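Local coordinates for membrane lipoprotein family protein (Aeropyrum pernix, PDB 4PEV) that probably serves as the solute-binding component of an ABC transporter, holding a nucleoside, here adenosine, between its lobes for uptake across the membrane, at residues 169-174 with 218-223; 203-208 with 250-255. All coordinates share one frame; numbering follows the deposited sequence.

Contact 1 of 2, residues 169-174 with 218-223; sequences IAADIA and TDVEMV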
loop_
_atom_site.group_PDB
_atom_site.type_symbol
_atom_site.label_atom_id
_atom_site.label_comp_id
_atom_site.label_asym_id
_atom_site.label_seq_id
_atom_site.Cartn_x
_atom_site.Cartn_y
_atom_site.Cartn_z
ATOM N N ILE C 169 13.699 2.796 -7.039
ATOM C CA ILE C 169 13.652 1.676 -7.978
ATOM C C ILE C 169 13.054 2.069 -9.334
ATOM O O ILE C 169 13.578 1.699 -10.392
ATOM C CB ILE C 169 12.820 0.503 -7.423
ATOM C CG1 ILE C 169 13.450 -0.070 -6.145
ATOM C CG2 ILE C 169 12.656 -0.592 -8.486
ATOM C CD1 ILE C 169 14.737 -0.834 -6.382
ATOM N N ALA C 170 11.952 2.804 -9.296
ATOM C CA ALA C 170 11.233 3.141 -10.503
ATOM C C ALA C 170 12.021 4.161 -11.303
ATOM O O ALA C 170 12.038 4.121 -12.521
ATOM C CB ALA C 170 9.856 3.676 -10.155
ATOM N N ALA C 171 12.678 5.082 -10.621
ATOM C CA ALA C 171 13.560 6.010 -11.309
ATOM C C ALA C 171 14.660 5.249 -12.019
ATOM O O ALA C 171 15.089 5.639 -13.098
ATOM C CB ALA C 171 14.170 7.013 -10.337
ATOM N N ASP C 172 15.108 4.162 -11.408
ATOM C CA ASP C 172 16.214 3.392 -11.945
ATOM C C ASP C 172 15.784 2.563 -13.126
ATOM O O ASP C 172 16.514 2.461 -14.109
ATOM C CB ASP C 172 16.809 2.474 -10.880
ATOM C CG ASP C 172 17.966 1.653 -11.406
ATOM O OD1 ASP C 172 19.009 2.241 -11.816
ATOM O OD2 ASP C 172 17.822 0.408 -11.410
ATOM N N ILE C 173 14.605 1.964 -13.028
ATOM C CA ILE C 173 14.067 1.162 -14.119
ATOM C C ILE C 173 13.768 2.046 -15.313
ATOM O O ILE C 173 13.974 1.640 -16.447
ATOM C CB ILE C 173 12.788 0.434 -13.705
ATOM C CG1 ILE C 173 13.104 -0.627 -12.653
ATOM C CG2 ILE C 173 12.114 -0.204 -14.914
ATOM C CD1 ILE C 173 11.874 -1.308 -12.076
ATOM N N ALA C 174 13.295 3.258 -15.057
ATOM C CA ALA C 174 12.982 4.198 -16.124
ATOM C C ALA C 174 14.257 4.703 -16.799
ATOM O O ALA C 174 14.321 4.852 -18.019
ATOM C CB ALA C 174 12.186 5.359 -15.563
ATOM N N THR C 218 20.552 12.284 -13.080
ATOM C CA THR C 218 19.509 11.951 -14.045
ATOM C C THR C 218 18.354 12.884 -13.787
ATOM O O THR C 218 18.285 13.477 -12.716
ATOM C CB THR C 218 19.047 10.501 -13.870
ATOM O OG1 THR C 218 18.865 10.217 -12.475
ATOM C CG2 THR C 218 20.091 9.553 -14.435
ATOM N N ASP C 219 17.463 13.046 -14.760
ATOM C CA ASP C 219 16.293 13.900 -14.561
ATOM C C ASP C 219 15.026 13.133 -14.918
ATOM O O ASP C 219 14.276 13.528 -15.817
ATOM C CB ASP C 219 16.412 15.212 -15.357
ATOM C CG ASP C 219 15.286 16.230 -15.016
ATOM O OD1 ASP C 219 14.693 16.195 -13.908
ATOM O OD2 ASP C 219 14.981 17.085 -15.877
ATOM N N VAL C 220 14.799 12.033 -14.202
ATOM C CA VAL C 220 13.631 11.189 -14.427
ATOM C C VAL C 220 12.416 11.901 -13.871
ATOM O O VAL C 220 12.394 12.251 -12.695
ATOM C CB VAL C 220 13.751 9.821 -13.709
ATOM C CG1 VAL C 220 12.441 9.046 -13.793
ATOM C CG2 VAL C 220 14.905 8.989 -14.268
ATOM N N GLU C 221 11.401 12.095 -14.703
ATOM C CA GLU C 221 10.173 12.759 -14.273
ATOM C C GLU C 221 9.172 11.782 -13.675
ATOM O O GLU C 221 9.239 10.588 -13.947
ATOM C CB GLU C 221 9.548 13.478 -15.440
ATOM C CG GLU C 221 10.465 14.549 -15.976
ATOM C CD GLU C 221 9.798 15.420 -17.017
ATOM O OE1 GLU C 221 8.748 15.017 -17.579
ATOM O OE2 GLU C 221 10.340 16.514 -17.276
HETATM N N MSE C 222 8.258 12.300 -12.852
HETATM C CA MSE C 222 7.263 11.472 -12.171
HETATM C C MSE C 222 5.897 12.092 -12.274
HETATM O O MSE C 222 5.715 13.277 -12.026
HETATM C CB MSE C 222 7.614 11.249 -10.702
HETATM C CG MSE C 222 6.840 10.060 -10.114
HETATM SE SE MSE C 222 5.103 10.547 -9.265
HETATM C CE MSE C 222 5.819 11.370 -7.621
ATOM N N VAL C 223 4.921 11.271 -12.641
ATOM C CA VAL C 223 3.550 11.717 -12.826
ATOM C C VAL C 223 2.655 10.938 -11.895
ATOM O O VAL C 223 2.580 9.707 -11.965
ATOM C CB VAL C 223 3.079 11.498 -14.266
ATOM C CG1 VAL C 223 1.600 11.871 -14.415
ATOM C CG2 VAL C 223 3.975 12.298 -15.213
#

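Contact 2 of 2, residues 203-208 with 250-255; sequences IGYLYG and VFYGVA. With ADN (adenosine), chain F.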
loop_
_atom_site.group_PDB
_atom_site.type_symbol
_atom_site.label_atom_id
_atom_site.label_comp_id
_atom_site.label_asym_id
_atom_site.label_seq_id
_atom_site.Cartn_x
_atom_site.Cartn_y
_atom_site.Cartn_z
ATOM N N ILE C 203 4.472 11.674 -1.247
ATOM C CA ILE C 203 5.696 12.293 -0.748
ATOM C C ILE C 203 6.888 11.346 -0.789
ATOM O O ILE C 203 7.965 11.743 -1.188
ATOM C CB ILE C 203 5.506 12.798 0.698
ATOM C CG1 ILE C 203 4.682 14.085 0.689
ATOM C CG2 ILE C 203 6.846 13.010 1.397
ATOM C CD1 ILE C 203 4.200 14.489 2.061
ATOM N N GLY C 204 6.707 10.112 -0.354
ATOM C CA GLY C 204 7.819 9.172 -0.301
ATOM C C GLY C 204 8.281 8.747 -1.679
ATOM O O GLY C 204 9.467 8.529 -1.905
ATOM N N TYR C 205 7.338 8.637 -2.603
ATOM C CA TYR C 205 7.623 8.163 -3.939
ATOM C C TYR C 205 8.410 9.215 -4.698
ATOM O O TYR C 205 9.406 8.895 -5.328
ATOM C CB TYR C 205 6.312 7.805 -4.657
ATOM C CG TYR C 205 6.464 7.183 -6.032
ATOM C CD1 TYR C 205 7.243 6.038 -6.232
ATOM C CD2 TYR C 205 5.806 7.723 -7.137
ATOM C CE1 TYR C 205 7.370 5.455 -7.490
ATOM C CE2 TYR C 205 5.925 7.144 -8.400
ATOM C CZ TYR C 205 6.706 6.013 -8.566
ATOM O OH TYR C 205 6.824 5.463 -9.817
ATOM N N LEU C 206 7.958 10.462 -4.632
ATOM C CA LEU C 206 8.666 11.589 -5.246
ATOM C C LEU C 206 10.024 11.801 -4.605
ATOM O O LEU C 206 11.024 12.024 -5.288
ATOM C CB LEU C 206 7.859 12.872 -5.088
ATOM C CG LEU C 206 8.374 14.141 -5.772
ATOM C CD1 LEU C 206 8.653 13.968 -7.261
ATOM C CD2 LEU C 206 7.358 15.248 -5.558
ATOM N N TYR C 207 10.057 11.731 -3.283
ATOM C CA TYR C 207 11.313 11.815 -2.573
ATOM C C TYR C 207 12.290 10.829 -3.162
ATOM O O TYR C 207 13.397 11.194 -3.514
ATOM C CB TYR C 207 11.135 11.528 -1.081
ATOM C CG TYR C 207 12.434 11.616 -0.322
ATOM C CD1 TYR C 207 13.281 10.528 -0.257
ATOM C CD2 TYR C 207 12.826 12.793 0.309
ATOM C CE1 TYR C 207 14.476 10.593 0.421
ATOM C CE2 TYR C 207 14.033 12.866 0.999
ATOM C CZ TYR C 207 14.852 11.756 1.038
ATOM O OH TYR C 207 16.050 11.764 1.706
ATOM N N GLY C 208 11.870 9.575 -3.255
ATOM C CA GLY C 208 12.731 8.498 -3.736
ATOM C C GLY C 208 13.224 8.693 -5.155
ATOM O O GLY C 208 14.328 8.297 -5.479
ATOM N N VAL C 250 6.955 3.276 -16.055
ATOM C CA VAL C 250 6.998 2.538 -14.818
ATOM C C VAL C 250 5.853 3.020 -13.952
ATOM O O VAL C 250 5.722 4.223 -13.702
ATOM C CB VAL C 250 8.316 2.777 -14.101
ATOM C CG1 VAL C 250 8.400 1.899 -12.858
ATOM C CG2 VAL C 250 9.473 2.508 -15.057
ATOM N N PHE C 251 5.050 2.072 -13.476
ATOM C CA PHE C 251 3.729 2.349 -12.931
ATOM C C PHE C 251 3.523 1.801 -11.532
ATOM O O PHE C 251 3.247 0.610 -11.383
ATOM C CB PHE C 251 2.690 1.690 -13.815
ATOM C CG PHE C 251 2.389 2.446 -15.049
ATOM C CD1 PHE C 251 3.107 2.217 -16.196
ATOM C CD2 PHE C 251 1.373 3.376 -15.058
ATOM C CE1 PHE C 251 2.821 2.898 -17.351
ATOM C CE2 PHE C 251 1.084 4.079 -16.201
ATOM C CZ PHE C 251 1.811 3.839 -17.358
ATOM N N TYR C 252 3.598 2.671 -10.523
ATOM C CA TYR C 252 3.369 2.279 -9.123
ATOM C C TYR C 252 1.887 2.255 -8.788
ATOM O O TYR C 252 1.194 3.258 -8.936
ATOM C CB TYR C 252 4.080 3.265 -8.199
ATOM C CG TYR C 252 4.128 2.903 -6.749
ATOM C CD1 TYR C 252 4.052 1.583 -6.317
ATOM C CD2 TYR C 252 4.322 3.896 -5.795
ATOM C CE1 TYR C 252 4.129 1.275 -4.963
ATOM C CE2 TYR C 252 4.412 3.606 -4.439
ATOM C CZ TYR C 252 4.313 2.301 -4.027
ATOM O OH TYR C 252 4.393 2.028 -2.684
ATOM N N GLY C 253 1.402 1.125 -8.297
ATOM C CA GLY C 253 -0.024 0.973 -7.997
ATOM C C GLY C 253 -0.382 1.362 -6.586
ATOM O O GLY C 253 -0.115 0.625 -5.662
ATOM N N VAL C 254 -0.998 2.523 -6.417
ATOM C CA VAL C 254 -1.342 3.009 -5.082
ATOM C C VAL C 254 -2.855 3.283 -4.954
ATOM O O VAL C 254 -3.276 4.271 -4.355
ATOM C CB VAL C 254 -0.537 4.279 -4.710
ATOM C CG1 VAL C 254 -0.463 4.423 -3.199
ATOM C CG2 VAL C 254 0.872 4.236 -5.282
ATOM N N ALA C 255 -3.669 2.359 -5.451
ATOM C CA ALA C 255 -5.102 2.598 -5.594
ATOM C C ALA C 255 -6.003 1.388 -5.297
ATOM O O ALA C 255 -7.106 1.289 -5.840
ATOM C CB ALA C 255 -5.366 3.109 -7.001
HETATM O "O5'" ADN F . -3.602 0.377 -2.528
HETATM C "C5'" ADN F . -2.791 1.483 -2.088
HETATM C "C4'" ADN F . -3.209 2.120 -0.758
HETATM O "O4'" ADN F . -4.492 2.745 -0.842
HETATM C "C3'" ADN F . -3.326 1.195 0.450
HETATM O "O3'" ADN F . -2.052 0.899 1.033
HETATM C "C2'" ADN F . -4.251 1.986 1.369
HETATM O "O2'" ADN F . -3.567 2.984 2.138
HETATM C "C1'" ADN F . -5.187 2.656 0.398
HETATM N N9 ADN F . -6.405 1.851 0.188
HETATM C C8 ADN F . -6.551 0.771 -0.616
HETATM N N7 ADN F . -7.822 0.291 -0.572
HETATM C C5 ADN F . -8.503 1.092 0.274
HETATM C C6 ADN F . -9.882 1.178 0.800
HETATM N N6 ADN F . -10.805 0.277 0.411
HETATM N N1 ADN F . -10.180 2.166 1.680
HETATM C C2 ADN F . -9.263 3.069 2.090
HETATM N N3 ADN F . -7.996 3.052 1.658
HETATM C C4 ADN F . -7.564 2.111 0.775
#

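Contact 1 of 2, residues 169-174 with 218-223
Val220 reaches helix 159-181 with both of its methyls, because a first torsion of 172° sets CG1 opposite the backbone N and CG2 opposite the carbonyl carbon, spreading the fork toward Ala171 and Ala174. The two branches do different work. Val220 CG1 settles between the alanines: it lies 4.1 Å from Ala174 CB and an equal 4.1 Å from Ala171 CA, with Ala171 CB a little farther off at 4.4 Å. Val220 CG2 rests instead near the main chain of the helix, 3.6 Å from Ala171 O. Alanine suits both helix positions, since a single methyl one turn apart on the same side leaves a shallow surface on which a branched side chain can sit close to the backbone; the CA atoms of Ala171 and Val220 are 6.0 Å apart. Valine suits the other side, being short enough to fit and wide enough to touch two residues at once. Val220 stands in the turn just before edge strand 222-226 of the mixed sheet, and Asn213, near the end of helix 196-214, accepts hydrogen bonds through OD1 from the Val220 backbone N and from Thr218 OG1. Ala171 also touches Tyr212 of that helix, while Ala174 touches Val250 of strand 248-254. The contact thus joins one helix packed against the sheet to the approach of its outermost strand. No hydrogen bond or charge pair crosses between the two segments, so this junction depends on apolar fit and shape.

Contact 2 of 2, residues 203-208 with 250-255
Two tyrosines, Tyr205 from helix 196-214 and Tyr252 from strand 248-254, meet at an angle that is neither a stack nor edge-to-face: their ring planes are inclined by 42° and their centroids lie 5.0 Å apart. The two side chains run past one another head to foot. Tyr252 CD2 comes over one face of the Tyr205 ring, displaced toward its rim and 3.6 Å from CD1 of Tyr205. Farther along, Tyr252 CB makes an off-centre CH-pi contact, 4.3 Å from the centroid of the Tyr205 ring, so the root of one tyrosine supports the outer half of the other. Tyr205 can lie across the sheet in this way because its CG stands opposite the backbone N (chi1 -175°), carrying the ring out from the helix. The long, flat tyrosine suits both places, filling the helix-sheet interface with carbon while delivering a hydroxyl beyond it: Tyr252 OH is hydrogen-bonded to Gln281 OE1, and Tyr205 OH makes a weak bond to Gly188 O. With an alanine in place of Tyr205, a gap would probably open over Tyr252 CD2 and CB, and the carbonyl of Gly188 would lose its weak partner. Val254 CG2 lies over one face of the Tyr252 ring, near its rim, 3.5 Å above the plane. The same valine borders the ligand, its CG1 3.9 Å from adenosine C5', where the strand ends in a loop leading to Gly256, whose N binds the nucleoside. Packing among the aromatic rings is therefore continuous with the pocket wall: apolar faces fill the interior, the phenol hydroxyls find partners on other strands of the sheet, and Val254 offers carbon to the sugar.

Contacts 1 and 2 lie in the same lobe, their centres about 10 Å apart, and both reach the mixed sheet that contains strands 222-226 and 248-254. Their segments alternate along the chain, and helix 196-214 is followed, after a short loop, by strand 222-226. The two meet physically through Ala170, whose CB is 3.5 Å from Tyr205 OH and 3.5 Å from Val250 CG1, and through selenomethionine Met222, whose CG is 3.5 Å from Tyr205 CE2. Only contact 2 reaches the ligand, through Val254 and Ala255; the side chain of Tyr252 is about 7 Å from that of Asp282, which binds adenosine. Contact 1 lies away from the annotated sites, toward the sheet's edge.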